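Local atomic coordinates of AvrRpt2 (Erwinia amylovora, PDB entry 6HQZ), a protein that probably acts inside plant cells as a papain-like cysteine protease, delivered as a type III effector by the bacterium that causes fire blight. Residues L72-F78 with F137-W143; L83-L87 with L109-D113. All blocks are in the same frame, centred on the assembly; numbering follows the deposited sequence.

Contact 1 joins a loop to the end of helix 134-140 beside the antiparallel sheet of the papain-like protease domain, and contact 2 packs a helix on a strand of that sheet; their centres lie about 14 Å apart. Along the chain contact 2 is nested within contact 1: the 72-78 loop leads into helix 80-90, which carries 83-87; strand 104-113, carrying 109-113, follows, and 137-143 comes last. Contact 1 is partly buried, whereas every touching residue of contact 2 is buried. Phe78 and Phe137 join the two, since Phe78 CB lies 3.7 Å from Leu83 CG and Phe137 CE2 lies 3.9 Å from Leu83 CD1. Apolar side chains thus connect the loop, the two helices and the sheet.

Contact 1 (L72-F78 with F137-W143); sequences LPESRQF and FNQRLAW
Trp143 holds its CG anti to its own carbonyl carbon (chi1 -66°), which places one face of the indole against Arg76, while bends at chi2 and chi3 fold the arginine chain back over the same ring system. Arg76 CA sits over the face of the six-membered ring of Trp143, 3.5 Å from its centroid, in a CH-pi contact. Farther along, the guanidinium lies essentially parallel to the indole plane but is displaced, so that Arg76 CZ meets Trp143 CB at 3.4 Å. Leu141 CD2 backs the opposite face of the indole, and Pro73 CD meets its edge in plane. Trp143 NE1 donates to Asn138 O at 2.7 Å, fixing the rotation of the ring; a water donating to both Asn138 O and Arg76 O bridges the segments. The loop enters this site through a type I beta turn from Pro73 to Arg76, and the opposing chain has just left helix 134-140, with an inverse gamma turn centred on Ala142. Beyond the beta turn, the Asn138 carboxamide makes two hydrogen bonds to the backbone of Phe78: Phe78 N gives a nearly straight bond to Asn138 OD1 (2.8 Å) from above the carbonyl plane, and Asn138 ND2 reaches an in-plane lone pair of Phe78 O (3.1 Å). Inside, the Phe78 ring is near parallel to the indole but slid so far that they barely overlap, with Phe78 CE2 3.5 Å from Trp143 CH2. Phe78 CD2 meets the edge of the Phe137 ring, which in turn stands edge-to-face with Phe95 of strand 93-98.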
loop_
_atom_site.group_PDB
_atom_site.type_symbol
_atom_site.label_atom_id
_atom_site.label_comp_id
_atom_site.label_asym_id
_atom_site.label_seq_id
_atom_site.Cartn_x
_atom_site.Cartn_y
_atom_site.Cartn_z
ATOM N N LEU A 72 -9.439 13.601 1.338
ATOM C CA LEU A 72 -9.504 13.534 2.770
ATOM C C LEU A 72 -10.764 12.892 3.289
ATOM O O LEU A 72 -11.864 13.225 2.857
ATOM C CB LEU A 72 -9.371 14.940 3.365
ATOM C CG LEU A 72 -8.032 15.602 3.001
ATOM C CD1 LEU A 72 -7.994 17.000 3.618
ATOM C CD2 LEU A 72 -6.811 14.814 3.488
ATOM N N PRO A 73 -10.637 12.039 4.290
ATOM C CA PRO A 73 -11.847 11.412 4.829
ATOM C C PRO A 73 -12.734 12.372 5.643
ATOM O O PRO A 73 -12.248 13.269 6.355
ATOM C CB PRO A 73 -11.268 10.327 5.749
ATOM C CG PRO A 73 -9.918 10.806 6.097
ATOM C CD PRO A 73 -9.419 11.497 4.903
ATOM N N GLU A 74 -14.026 12.144 5.535
ATOM C CA GLU A 74 -15.048 12.962 6.171
ATOM C C GLU A 74 -14.888 12.946 7.662
ATOM O O GLU A 74 -15.190 13.924 8.326
ATOM C CB GLU A 74 -16.449 12.435 5.845
ATOM C CG GLU A 74 -17.248 13.255 4.877
ATOM C CD GLU A 74 -18.668 12.684 4.650
ATOM O OE1 GLU A 74 -19.479 12.490 5.635
ATOM O OE2 GLU A 74 -18.986 12.458 3.447
ATOM N N SER A 75 -14.408 11.810 8.182
ATOM C CA SER A 75 -14.287 11.567 9.602
ATOM C C SER A 75 -13.145 12.390 10.201
ATOM O O SER A 75 -13.010 12.439 11.407
ATOM C CB SER A 75 -13.941 10.085 9.800
ATOM O OG SER A 75 -12.706 9.832 9.101
ATOM N N ARG A 76 -12.294 12.989 9.361
ATOM C CA ARG A 76 -11.091 13.681 9.835
ATOM C C ARG A 76 -10.184 12.783 10.667
ATOM O O ARG A 76 -9.624 13.225 11.682
ATOM C CB ARG A 76 -11.447 14.895 10.678
ATOM C CG ARG A 76 -12.425 15.867 10.086
ATOM C CD ARG A 76 -11.720 16.878 9.252
ATOM N NE ARG A 76 -12.131 18.287 9.398
ATOM C CZ ARG A 76 -11.718 19.149 10.335
ATOM N NH1 ARG A 76 -11.005 18.815 11.402
ATOM N NH2 ARG A 76 -12.073 20.388 10.192
ATOM N N GLN A 77 -10.040 11.527 10.254
ATOM C CA GLN A 77 -9.136 10.605 10.903
ATOM C C GLN A 77 -8.640 9.545 9.874
ATOM O O GLN A 77 -9.433 8.990 9.155
ATOM C CB GLN A 77 -9.935 9.906 11.978
ATOM C CG GLN A 77 -9.185 9.363 13.148
ATOM C CD GLN A 77 -10.149 9.081 14.288
ATOM O OE1 GLN A 77 -10.243 9.850 15.273
ATOM N NE2 GLN A 77 -10.910 8.019 14.142
ATOM N N PHE A 78 -7.347 9.275 9.820
ATOM C CA PHE A 78 -6.755 8.170 9.089
ATOM C C PHE A 78 -6.363 7.061 10.041
ATOM O O PHE A 78 -5.882 7.302 11.163
ATOM C CB PHE A 78 -5.471 8.600 8.341
ATOM C CG PHE A 78 -5.709 9.457 7.151
ATOM C CD1 PHE A 78 -6.103 8.919 5.980
ATOM C CD2 PHE A 78 -5.515 10.828 7.213
ATOM C CE1 PHE A 78 -6.355 9.707 4.884
ATOM C CE2 PHE A 78 -5.758 11.628 6.134
ATOM C CZ PHE A 78 -6.121 11.073 4.961
ATOM N N PHE A 137 -0.818 13.387 14.218
ATOM C CA PHE A 137 -1.007 13.645 12.839
ATOM C C PHE A 137 -2.464 13.952 12.495
ATOM O O PHE A 137 -2.776 14.945 11.826
ATOM C CB PHE A 137 -0.468 12.480 12.032
ATOM C CG PHE A 137 -0.772 12.601 10.585
ATOM C CD1 PHE A 137 0.045 13.340 9.773
ATOM C CD2 PHE A 137 -1.868 11.908 10.052
ATOM C CE1 PHE A 137 -0.250 13.410 8.410
ATOM C CE2 PHE A 137 -2.193 12.029 8.735
ATOM C CZ PHE A 137 -1.351 12.719 7.911
ATOM N N ASN A 138 -3.358 13.109 12.989
ATOM C CA ASN A 138 -4.754 13.376 12.784
ATOM C C ASN A 138 -5.266 14.688 13.430
ATOM O O ASN A 138 -6.147 15.383 12.898
ATOM C CB ASN A 138 -5.616 12.189 13.271
ATOM C CG ASN A 138 -5.541 11.010 12.333
ATOM O OD1 ASN A 138 -5.648 11.165 11.106
ATOM N ND2 ASN A 138 -5.443 9.789 12.915
ATOM N N GLN A 139 -4.748 14.983 14.584
ATOM C CA GLN A 139 -5.160 16.230 15.266
ATOM C C GLN A 139 -4.679 17.471 14.537
ATOM O O GLN A 139 -5.382 18.471 14.520
ATOM C CB GLN A 139 -4.573 16.294 16.644
ATOM C CG GLN A 139 -4.929 17.586 17.390
ATOM C CD GLN A 139 -4.189 17.635 18.717
ATOM O OE1 GLN A 139 -3.739 16.592 19.221
ATOM N NE2 GLN A 139 -4.046 18.842 19.286
ATOM N N ARG A 140 -3.508 17.367 13.923
ATOM C CA ARG A 140 -2.787 18.573 13.450
ATOM C C ARG A 140 -2.721 18.739 11.971
ATOM O O ARG A 140 -2.346 19.795 11.517
ATOM C CB ARG A 140 -1.378 18.552 14.030
ATOM C CG ARG A 140 -1.402 18.519 15.543
ATOM C CD ARG A 140 -0.023 18.552 16.146
ATOM N NE ARG A 140 -0.166 18.777 17.585
ATOM C CZ ARG A 140 -0.516 19.952 18.107
ATOM N NH1 ARG A 140 -0.683 21.038 17.321
ATOM N NH2 ARG A 140 -0.703 20.055 19.411
ATOM N N LEU A 141 -3.168 17.745 11.206
ATOM C CA LEU A 141 -3.209 17.859 9.768
ATOM C C LEU A 141 -4.095 19.000 9.323
ATOM O O LEU A 141 -5.085 19.355 10.024
ATOM C CB LEU A 141 -3.758 16.551 9.138
ATOM C CG LEU A 141 -3.774 16.468 7.627
ATOM C CD1 LEU A 141 -2.394 16.474 6.970
ATOM C CD2 LEU A 141 -4.513 15.189 7.223
ATOM N N ALA A 142 -3.719 19.616 8.216
ATOM C CA ALA A 142 -4.508 20.718 7.645
ATOM C C ALA A 142 -5.861 20.317 7.018
ATOM O O ALA A 142 -6.106 20.637 5.900
ATOM C CB ALA A 142 -3.664 21.456 6.621
ATOM N N TRP A 143 -6.753 19.784 7.823
ATOM C CA TRP A 143 -8.058 19.274 7.379
ATOM C C TRP A 143 -8.906 20.291 6.661
ATOM O O TRP A 143 -9.722 19.928 5.847
ATOM C CB TRP A 143 -8.828 18.741 8.564
ATOM C CG TRP A 143 -8.229 17.573 9.153
ATOM C CD1 TRP A 143 -7.541 17.512 10.293
ATOM C CD2 TRP A 143 -8.245 16.260 8.614
ATOM N NE1 TRP A 143 -7.137 16.233 10.537
ATOM C CE2 TRP A 143 -7.536 15.441 9.506
ATOM C CE3 TRP A 143 -8.810 15.690 7.473
ATOM C CZ2 TRP A 143 -7.355 14.055 9.290
ATOM C CZ3 TRP A 143 -8.678 14.295 7.275
ATOM C CH2 TRP A 143 -7.927 13.509 8.170
HETATM O O HOH W 1 -8.825 15.180 13.279
#

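Contact 2 (L83-L87 with L109-D113); sequences LGNLL and LTGID
Leu87 reaches the strand with both methyl branches: Leu87 CD1 lies 3.6 Å from Gly111 CA, and Leu87 CD2 lies 3.4 Å from Leu109 O. The leucine side chains cross at about a right angle, Leu87 CD2 resting 3.8 Å from Leu109 CG. One helical turn earlier, Leu83 CB receives the end of Ile112, whose CD1 comes within 3.6 Å. With CG1 anti to the carbonyl carbon (chi1 -59°), the longer branch of Ile112 extends to the helix, its CG1 lying 3.9 Å from Gly84 N. The closest approach of the two backbones, CA to CA, falls here, Gly84 CA lying 6.2 Å from Ile112 CA. No hydrogen bond joins the segments. Helix 80-90 packs here on the antiparallel sheet of the papain-like protease domain: the axes of 83-87 and 109-113 approach to 8.1 Å, with their N-to-C directions 142° apart. A classic beta bulge interrupts the strand where Thr110 and Gly111 both face Ile120. Between Leu109 and Ile112, which both direct their CB atoms to the helix, the bulge leaves two residues; Thr110 directs its own away. Around this layer, Ile119 of strand 118-123 touches Leu83, Leu109 and Ile112, and Phe3 packs on Leu87. On another side of the helix, Asn85 packs against Cys88 of the second subunit, a cysteine that forms an interchain disulfide.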
loop_
_atom_site.group_PDB
_atom_site.type_symbol
_atom_site.label_atom_id
_atom_site.label_comp_id
_atom_site.label_asym_id
_atom_site.label_seq_id
_atom_site.Cartn_x
_atom_site.Cartn_y
_atom_site.Cartn_z
ATOM N N LEU A 83 -3.175 5.088 5.806
ATOM C CA LEU A 83 -1.952 5.821 5.388
ATOM C C LEU A 83 -0.916 4.929 4.636
ATOM O O LEU A 83 -0.292 5.350 3.666
ATOM C CB LEU A 83 -1.291 6.483 6.568
ATOM C CG LEU A 83 -2.117 7.688 7.087
ATOM C CD1 LEU A 83 -1.514 8.177 8.411
ATOM C CD2 LEU A 83 -2.206 8.797 6.053
ATOM N N GLY A 84 -0.740 3.705 5.114
ATOM C CA GLY A 84 0.165 2.749 4.462
ATOM C C GLY A 84 -0.276 2.431 3.045
ATOM O O GLY A 84 0.523 2.428 2.089
ATOM N N ASN A 85 -1.573 2.174 2.908
ATOM C CA ASN A 85 -2.130 1.957 1.601
ATOM C C ASN A 85 -1.809 3.170 0.706
ATOM O O ASN A 85 -1.353 2.990 -0.406
ATOM C CB ASN A 85 -3.628 1.722 1.776
ATOM C CG ASN A 85 -4.375 1.533 0.484
ATOM O OD1 ASN A 85 -3.842 1.048 -0.531
ATOM N ND2 ASN A 85 -5.679 1.853 0.539
ATOM N N LEU A 86 -2.038 4.394 1.204
ATOM C CA LEU A 86 -1.786 5.610 0.425
ATOM C C LEU A 86 -0.330 5.755 -0.022
ATOM O O LEU A 86 -0.065 6.071 -1.185
ATOM C CB LEU A 86 -2.228 6.870 1.195
ATOM C CG LEU A 86 -3.762 7.061 1.206
ATOM C CD1 LEU A 86 -4.194 8.177 2.158
ATOM C CD2 LEU A 86 -4.301 7.347 -0.195
ATOM N N LEU A 87 0.600 5.522 0.896
ATOM C CA LEU A 87 2.056 5.552 0.569
ATOM C C LEU A 87 2.475 4.481 -0.446
ATOM O O LEU A 87 3.300 4.699 -1.346
ATOM C CB LEU A 87 2.844 5.345 1.859
ATOM C CG LEU A 87 2.799 6.474 2.875
ATOM C CD1 LEU A 87 3.217 6.023 4.254
ATOM C CD2 LEU A 87 3.648 7.606 2.386
ATOM N N LEU A 109 5.671 12.529 4.580
ATOM C CA LEU A 109 5.270 11.230 5.093
ATOM C C LEU A 109 5.967 10.157 4.285
ATOM O O LEU A 109 5.856 10.160 3.042
ATOM C CB LEU A 109 3.779 11.001 4.955
ATOM C CG LEU A 109 3.261 9.703 5.574
ATOM C CD1 LEU A 109 3.499 9.586 7.098
ATOM C CD2 LEU A 109 1.798 9.645 5.192
ATOM N N THR A 110 6.637 9.259 4.976
ATOM C CA THR A 110 7.390 8.145 4.291
ATOM C C THR A 110 7.005 6.705 4.677
ATOM O O THR A 110 7.339 5.753 3.937
ATOM C CB THR A 110 8.901 8.266 4.500
ATOM O OG1 THR A 110 9.222 7.980 5.895
ATOM C CG2 THR A 110 9.371 9.651 4.028
ATOM N N GLY A 111 6.480 6.515 5.887
ATOM C CA GLY A 111 6.091 5.232 6.330
ATOM C C GLY A 111 5.239 5.250 7.564
ATOM O O GLY A 111 4.934 6.302 8.095
ATOM N N ILE A 112 4.872 4.069 8.029
ATOM C CA ILE A 112 4.018 3.886 9.244
ATOM C C ILE A 112 4.701 2.897 10.129
ATOM O O ILE A 112 5.165 1.819 9.666
ATOM C CB ILE A 112 2.615 3.350 8.880
ATOM C CG1 ILE A 112 1.913 4.317 7.910
ATOM C CG2 ILE A 112 1.746 3.103 10.126
ATOM C CD1 ILE A 112 1.686 5.738 8.456
ATOM N N ASP A 113 4.753 3.261 11.393
ATOM C CA ASP A 113 5.171 2.383 12.423
ATOM C C ASP A 113 3.905 1.834 13.109
ATOM O O ASP A 113 3.351 2.473 14.012
ATOM C CB ASP A 113 6.117 3.150 13.374
ATOM C CG ASP A 113 6.518 2.349 14.617
ATOM O OD1 ASP A 113 5.914 1.280 14.936
ATOM O OD2 ASP A 113 7.453 2.807 15.306
#